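Local coordinates for protein probable enoyl-CoA hydratase/isomerase (Pseudomonas aeruginosa PAO1, PDB 5WYD) that probably acts as a crotonase-family enoyl-CoA hydratase/isomerase and is implicated in the biosynthesis of diffusible signal factor, at residues Val21-His26 with Asp58-Ala63. The protein carries 1 engineered substitution. Numbering follows the deposited sequence.
Sequences VEKHGH and DDDIYA
His26 lays one face of its imidazole against Tyr62 in an offset stack, the planes 22° from parallel. Tyr62 CE2 stands 3.1 Å above the middle of the imidazole. In both residues CG is anti to the carbonyl carbon (chi1 -67° in His26), a shared first torsion that lets the two side chains run side by side. A histidine suits this half-exposed place, being flat enough to stack yet polar at its rim.

Next to the stacked pair the backbones join: Tyr62 N donates to His26 O at 2.6 Å, and Ala63 N adds a weak bond to the same oxygen. Gly25 turns the chain just before, at a positive phi that favours glycine. Ile61 offers a buried, branched aliphatic group, its CD1 3.2 Å from His26 O.

A charged pair, Lys23 and Asp60, lies at the more exposed part of the contact, in a salt bridge of doubtful geometry. Asp58, whose short carboxylate can reach back to its own chain, accepts from Asp60 N through OD1 at 2.7 Å, an Asx turn just after helix 42-57.

Backbone and side chain of His26 thus both hold the turn between strands 19-24 and 27-32 to the loop entering strand 63-68, consistent with a well-defined hairpin turn there.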
# COMPACT_ATOMS: atom_id res chain seq x y z
N VAL A 21 -20.26 -30.31 16.20
CA VAL A 21 -21.04 -29.36 15.45
C VAL A 21 -22.51 -29.61 15.75
O VAL A 21 -22.99 -30.75 15.62
CB VAL A 21 -20.77 -29.45 13.95
CG1 VAL A 21 -21.71 -28.53 13.25
CG2 VAL A 21 -19.34 -29.09 13.67
N GLU A 22 -23.20 -28.57 16.18
CA GLU A 22 -24.64 -28.60 16.43
C GLU A 22 -25.28 -27.50 15.61
O GLU A 22 -24.73 -26.40 15.52
CB GLU A 22 -24.94 -28.42 17.90
CG GLU A 22 -24.36 -29.51 18.75
CD GLU A 22 -24.53 -29.22 20.20
OE1 GLU A 22 -23.97 -29.99 21.01
OE2 GLU A 22 -25.21 -28.22 20.52
N LYS A 23 -26.39 -27.80 14.95
CA LYS A 23 -27.08 -26.80 14.16
C LYS A 23 -28.37 -26.35 14.84
O LYS A 23 -29.25 -27.16 15.12
CB LYS A 23 -27.38 -27.31 12.75
CG LYS A 23 -28.19 -26.33 11.93
CD LYS A 23 -28.46 -26.89 10.57
CE LYS A 23 -29.23 -25.92 9.68
NZ LYS A 23 -30.59 -25.46 10.13
N HIS A 24 -28.46 -25.06 15.13
CA HIS A 24 -29.68 -24.47 15.65
C HIS A 24 -30.14 -23.44 14.64
O HIS A 24 -29.45 -22.42 14.44
CB HIS A 24 -29.46 -23.85 17.03
CG HIS A 24 -28.78 -24.75 18.02
ND1 HIS A 24 -29.47 -25.69 18.76
CD2 HIS A 24 -27.49 -24.83 18.40
CE1 HIS A 24 -28.61 -26.33 19.54
NE2 HIS A 24 -27.41 -25.82 19.35
N GLY A 25 -31.31 -23.66 14.04
CA GLY A 25 -31.79 -22.73 13.03
C GLY A 25 -30.76 -22.60 11.92
O GLY A 25 -30.33 -23.60 11.33
N HIS A 26 -30.40 -21.36 11.60
CA HIS A 26 -29.36 -21.07 10.62
C HIS A 26 -28.01 -20.86 11.26
O HIS A 26 -27.07 -20.45 10.59
CB HIS A 26 -29.74 -19.85 9.79
CG HIS A 26 -30.92 -20.06 8.91
ND1 HIS A 26 -32.16 -19.50 9.16
CD2 HIS A 26 -31.04 -20.71 7.73
CE1 HIS A 26 -33.00 -19.85 8.20
NE2 HIS A 26 -32.35 -20.57 7.31
N ASP A 58 -22.71 -24.29 2.58
CA ASP A 58 -24.11 -24.40 2.95
C ASP A 58 -24.78 -23.04 3.04
O ASP A 58 -24.31 -22.16 3.78
CB ASP A 58 -24.25 -25.11 4.28
CG ASP A 58 -25.65 -25.52 4.54
OD1 ASP A 58 -26.55 -25.01 3.83
OD2 ASP A 58 -25.87 -26.37 5.42
N ASP A 59 -25.94 -22.89 2.40
CA ASP A 59 -26.66 -21.62 2.43
C ASP A 59 -27.62 -21.53 3.60
O ASP A 59 -28.19 -20.46 3.83
CB ASP A 59 -27.44 -21.40 1.14
CG ASP A 59 -26.55 -21.38 -0.06
OD1 ASP A 59 -25.33 -21.57 0.12
OD2 ASP A 59 -27.05 -21.14 -1.18
N ASP A 60 -27.79 -22.62 4.34
CA ASP A 60 -28.68 -22.72 5.48
C ASP A 60 -28.06 -22.16 6.73
O ASP A 60 -28.65 -22.26 7.80
CB ASP A 60 -29.05 -24.19 5.72
CG ASP A 60 -30.25 -24.33 6.61
OD1 ASP A 60 -30.99 -23.33 6.74
OD2 ASP A 60 -30.47 -25.43 7.14
N ILE A 61 -26.81 -21.75 6.68
CA ILE A 61 -26.15 -21.23 7.85
C ILE A 61 -25.81 -19.77 7.66
O ILE A 61 -25.09 -19.40 6.72
CB ILE A 61 -24.90 -22.03 8.18
CG1 ILE A 61 -25.36 -23.42 8.54
CG2 ILE A 61 -24.19 -21.33 9.31
CD1 ILE A 61 -26.35 -23.41 9.70
N TYR A 62 -26.32 -18.93 8.56
CA TYR A 62 -26.01 -17.52 8.49
C TYR A 62 -25.11 -17.06 9.61
O TYR A 62 -24.56 -15.96 9.50
CB TYR A 62 -27.30 -16.69 8.49
CG TYR A 62 -28.34 -17.17 7.53
CD1 TYR A 62 -27.99 -17.59 6.26
CD2 TYR A 62 -29.68 -17.14 7.86
CE1 TYR A 62 -28.95 -18.01 5.36
CE2 TYR A 62 -30.65 -17.55 6.97
CZ TYR A 62 -30.27 -17.99 5.71
OH TYR A 62 -31.21 -18.41 4.79
N ALA A 63 -24.96 -17.84 10.67
CA ALA A 63 -24.12 -17.43 11.79
C ALA A 63 -23.29 -18.60 12.28
O ALA A 63 -23.59 -19.75 11.99
CB ALA A 63 -24.95 -16.85 12.94